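PDB 2DUL: tRNA (guanine(26)-N(2))-dimethyltransferase from Pyrococcus horikoshii, which probably transfers two methyl groups from S-adenosyl-L-methionine to the exocyclic N2 of guanine 26 in tRNA. Local coordinates for residues L3-L14 against L86-N94. Numbering follows the deposited sequence.
Sequences LIEVQEGKAKIL and LMKRNVMLN
Asn94 and Asn90, one turn apart on helix 81-94, each clasp the backbone of one residue on the edge of strand 11-15. Asn94 OD1 takes the N-H of Lys12 in the plane of the Asn94 carbonyl, on a lone pair, over a nearly straight 2.9 Å bond to Lys12 N. Asn94 ND2 turns back to Lys12 O at 2.8 Å and also donates to Asn90 O, one turn back, so the amide is gripped on both branches. A water bridges Asn94 OD1 to Lys10 O. At Asn94, replacement by an alanine is likely to leave the N-H and C=O of Lys12 without their side-chain mates, Asn90 O without this donor and the water without one of its supports. Asn90 repeats the clasp at Leu14: CG anti to the carbonyl carbon (chi1 -71°) carries the amide there, where Asn90 OD1 accepts from Leu14 N at 2.7 Å, the donor standing above the carbonyl plane, while Asn90 ND2 reaches Leu14 O at 3.2 Å within the Asn90 amide plane. Ile13 CB rests 3.7 Å from Asn90 CG.

Leu93 CD2 lies 4.0 Å from Leu14 CG, the two side chains meeting at about a right angle, and Leu86 sets both methyls beside Leu14 O. At the exposed end, Leu3 CD2 covers one face of the Arg89 guanidinium, offset toward its rim and 3.5 Å from Arg89 NH2.

Behind this shell, Asn90 ND2 also donates to Thr58 O. Val6 and Ile13 form a hydrogen-bonded pair of the antiparallel hairpin, closed by a type II' turn from Glu8 to Ala11. The arrangement is an N-terminal beta-hairpin docked through bidentate asparagine-to-backbone bonds onto a helix of the Rossmann-like class I methyltransferase fold, the Ile13 side chain about 7 Å from that of Arg36, predicted to bind S-adenosyl-L-methionine.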
# COMPACT_ATOMS: atom_id res chain seq x y z
N LEU A 3 28.24 4.00 -14.15
CA LEU A 3 26.88 4.60 -14.27
C LEU A 3 26.22 4.15 -15.58
O LEU A 3 26.62 4.55 -16.66
CB LEU A 3 26.98 6.13 -14.25
CG LEU A 3 25.83 6.88 -13.58
CD1 LEU A 3 25.81 6.51 -12.10
CD2 LEU A 3 26.01 8.38 -13.75
N ILE A 4 25.20 3.31 -15.45
CA ILE A 4 24.49 2.78 -16.62
C ILE A 4 23.16 3.51 -16.82
O ILE A 4 22.57 4.01 -15.87
CB ILE A 4 24.18 1.28 -16.43
CG1 ILE A 4 25.35 0.59 -15.72
CG2 ILE A 4 23.95 0.63 -17.78
CD1 ILE A 4 25.07 -0.85 -15.32
N GLU A 5 22.71 3.58 -18.07
CA GLU A 5 21.45 4.25 -18.38
C GLU A 5 20.32 3.25 -18.59
O GLU A 5 20.46 2.29 -19.36
CB GLU A 5 21.59 5.13 -19.63
CG GLU A 5 20.30 5.81 -20.05
CD GLU A 5 20.48 6.78 -21.20
OE1 GLU A 5 20.99 6.37 -22.26
OE2 GLU A 5 20.10 7.96 -21.04
N VAL A 6 19.21 3.47 -17.90
CA VAL A 6 18.05 2.60 -18.01
C VAL A 6 16.77 3.42 -18.17
O VAL A 6 16.75 4.61 -17.85
CB VAL A 6 17.90 1.70 -16.75
CG1 VAL A 6 19.12 0.80 -16.61
CG2 VAL A 6 17.73 2.56 -15.51
N GLN A 7 15.72 2.79 -18.67
CA GLN A 7 14.46 3.47 -18.86
C GLN A 7 13.31 2.74 -18.19
O GLN A 7 13.23 1.51 -18.23
CB GLN A 7 14.16 3.64 -20.35
CG GLN A 7 12.86 4.35 -20.63
CD GLN A 7 12.66 4.66 -22.10
OE1 GLN A 7 12.69 3.76 -22.94
NE2 GLN A 7 12.47 5.93 -22.42
N GLU A 8 12.42 3.50 -17.56
CA GLU A 8 11.25 2.95 -16.89
C GLU A 8 10.10 3.90 -17.17
O GLU A 8 10.12 5.05 -16.73
CB GLU A 8 11.47 2.84 -15.38
CG GLU A 8 10.20 2.46 -14.62
CD GLU A 8 10.41 2.31 -13.12
OE1 GLU A 8 9.46 2.62 -12.37
OE2 GLU A 8 11.50 1.88 -12.70
N GLY A 9 9.10 3.42 -17.90
CA GLY A 9 7.98 4.27 -18.25
C GLY A 9 8.50 5.34 -19.19
O GLY A 9 9.33 5.05 -20.06
N LYS A 10 8.04 6.58 -19.03
CA LYS A 10 8.49 7.67 -19.88
C LYS A 10 9.81 8.28 -19.39
O LYS A 10 10.33 9.22 -20.00
CB LYS A 10 7.42 8.76 -19.96
CG LYS A 10 6.15 8.32 -20.68
CD LYS A 10 5.14 9.45 -20.76
CE LYS A 10 3.88 9.01 -21.49
NZ LYS A 10 2.82 10.06 -21.44
N ALA A 11 10.35 7.75 -18.30
CA ALA A 11 11.58 8.28 -17.74
C ALA A 11 12.86 7.54 -18.14
O ALA A 11 12.87 6.32 -18.27
CB ALA A 11 11.48 8.31 -16.22
N LYS A 12 13.92 8.31 -18.34
CA LYS A 12 15.23 7.78 -18.69
C LYS A 12 16.14 8.22 -17.56
O LYS A 12 16.26 9.41 -17.28
CB LYS A 12 15.72 8.36 -20.02
CG LYS A 12 14.82 8.04 -21.20
CD LYS A 12 15.41 8.55 -22.51
CE LYS A 12 14.43 8.34 -23.65
NZ LYS A 12 13.16 9.09 -23.42
N ILE A 13 16.78 7.26 -16.89
CA ILE A 13 17.65 7.60 -15.77
C ILE A 13 18.97 6.85 -15.77
O ILE A 13 19.14 5.85 -16.46
CB ILE A 13 16.96 7.30 -14.42
CG1 ILE A 13 16.63 5.81 -14.33
CG2 ILE A 13 15.71 8.16 -14.26
CD1 ILE A 13 16.21 5.35 -12.95
N LEU A 14 19.91 7.36 -14.98
CA LEU A 14 21.21 6.75 -14.85
C LEU A 14 21.28 6.09 -13.48
O LEU A 14 20.84 6.67 -12.48
CB LEU A 14 22.31 7.82 -14.96
CG LEU A 14 22.36 8.57 -16.29
CD1 LEU A 14 23.42 9.66 -16.22
CD2 LEU A 14 22.66 7.60 -17.42
N LEU A 86 22.83 12.27 -7.95
CA LEU A 86 22.26 11.48 -9.03
C LEU A 86 20.85 11.96 -9.38
O LEU A 86 20.44 11.92 -10.54
CB LEU A 86 22.23 10.00 -8.65
CG LEU A 86 21.74 9.05 -9.75
CD1 LEU A 86 22.52 9.29 -11.03
CD2 LEU A 86 21.90 7.61 -9.28
N MET A 87 20.11 12.40 -8.36
CA MET A 87 18.76 12.90 -8.59
C MET A 87 18.80 14.13 -9.49
O MET A 87 18.02 14.25 -10.43
CB MET A 87 18.09 13.22 -7.24
CG MET A 87 17.65 11.97 -6.47
SD MET A 87 17.31 12.23 -4.71
CE MET A 87 15.93 13.25 -4.78
N LYS A 88 19.72 15.05 -9.21
CA LYS A 88 19.85 16.26 -10.03
C LYS A 88 20.17 15.90 -11.49
O LYS A 88 19.62 16.47 -12.42
CB LYS A 88 20.95 17.17 -9.47
CG LYS A 88 20.62 17.82 -8.13
CD LYS A 88 21.71 18.81 -7.69
CE LYS A 88 23.04 18.11 -7.45
NZ LYS A 88 24.12 19.08 -7.07
N ARG A 89 21.07 14.94 -11.67
CA ARG A 89 21.45 14.52 -13.02
C ARG A 89 20.27 13.89 -13.76
O ARG A 89 20.00 14.23 -14.92
CB ARG A 89 22.59 13.50 -12.96
CG ARG A 89 23.82 14.00 -12.23
CD ARG A 89 24.99 13.04 -12.40
NE ARG A 89 25.29 12.82 -13.81
CZ ARG A 89 26.35 12.15 -14.25
NH1 ARG A 89 26.54 12.00 -15.56
NH2 ARG A 89 27.23 11.65 -13.39
N ASN A 90 19.56 12.98 -13.10
CA ASN A 90 18.44 12.33 -13.75
C ASN A 90 17.30 13.28 -14.07
O ASN A 90 16.63 13.12 -15.09
CB ASN A 90 17.94 11.15 -12.90
CG ASN A 90 18.92 9.99 -12.90
OD1 ASN A 90 19.64 9.79 -13.88
ND2 ASN A 90 18.95 9.22 -11.82
N VAL A 91 17.07 14.27 -13.21
CA VAL A 91 16.01 15.22 -13.48
C VAL A 91 16.34 16.01 -14.74
O VAL A 91 15.49 16.20 -15.61
CB VAL A 91 15.81 16.19 -12.29
CG1 VAL A 91 14.95 17.38 -12.71
CG2 VAL A 91 15.14 15.46 -11.14
N MET A 92 17.59 16.44 -14.86
CA MET A 92 18.00 17.20 -16.03
C MET A 92 18.10 16.34 -17.29
O MET A 92 18.22 16.86 -18.40
CB MET A 92 19.33 17.91 -15.76
CG MET A 92 19.20 19.01 -14.72
SD MET A 92 17.61 19.89 -14.91
CE MET A 92 17.93 20.87 -16.40
N LEU A 93 18.03 15.03 -17.10
CA LEU A 93 18.08 14.11 -18.23
C LEU A 93 16.69 13.99 -18.82
O LEU A 93 16.52 13.55 -19.96
CB LEU A 93 18.57 12.74 -17.76
CG LEU A 93 18.79 11.66 -18.83
CD1 LEU A 93 19.79 12.17 -19.86
CD2 LEU A 93 19.29 10.38 -18.18
N ASN A 94 15.68 14.41 -18.05
CA ASN A 94 14.30 14.31 -18.49
C ASN A 94 13.59 15.66 -18.64
O ASN A 94 12.47 15.72 -19.17
CB ASN A 94 13.52 13.44 -17.50
CG ASN A 94 14.00 12.01 -17.49
OD1 ASN A 94 13.60 11.21 -18.33
ND2 ASN A 94 14.89 11.68 -16.55
O HOH W 1 12.28 11.50 -20.59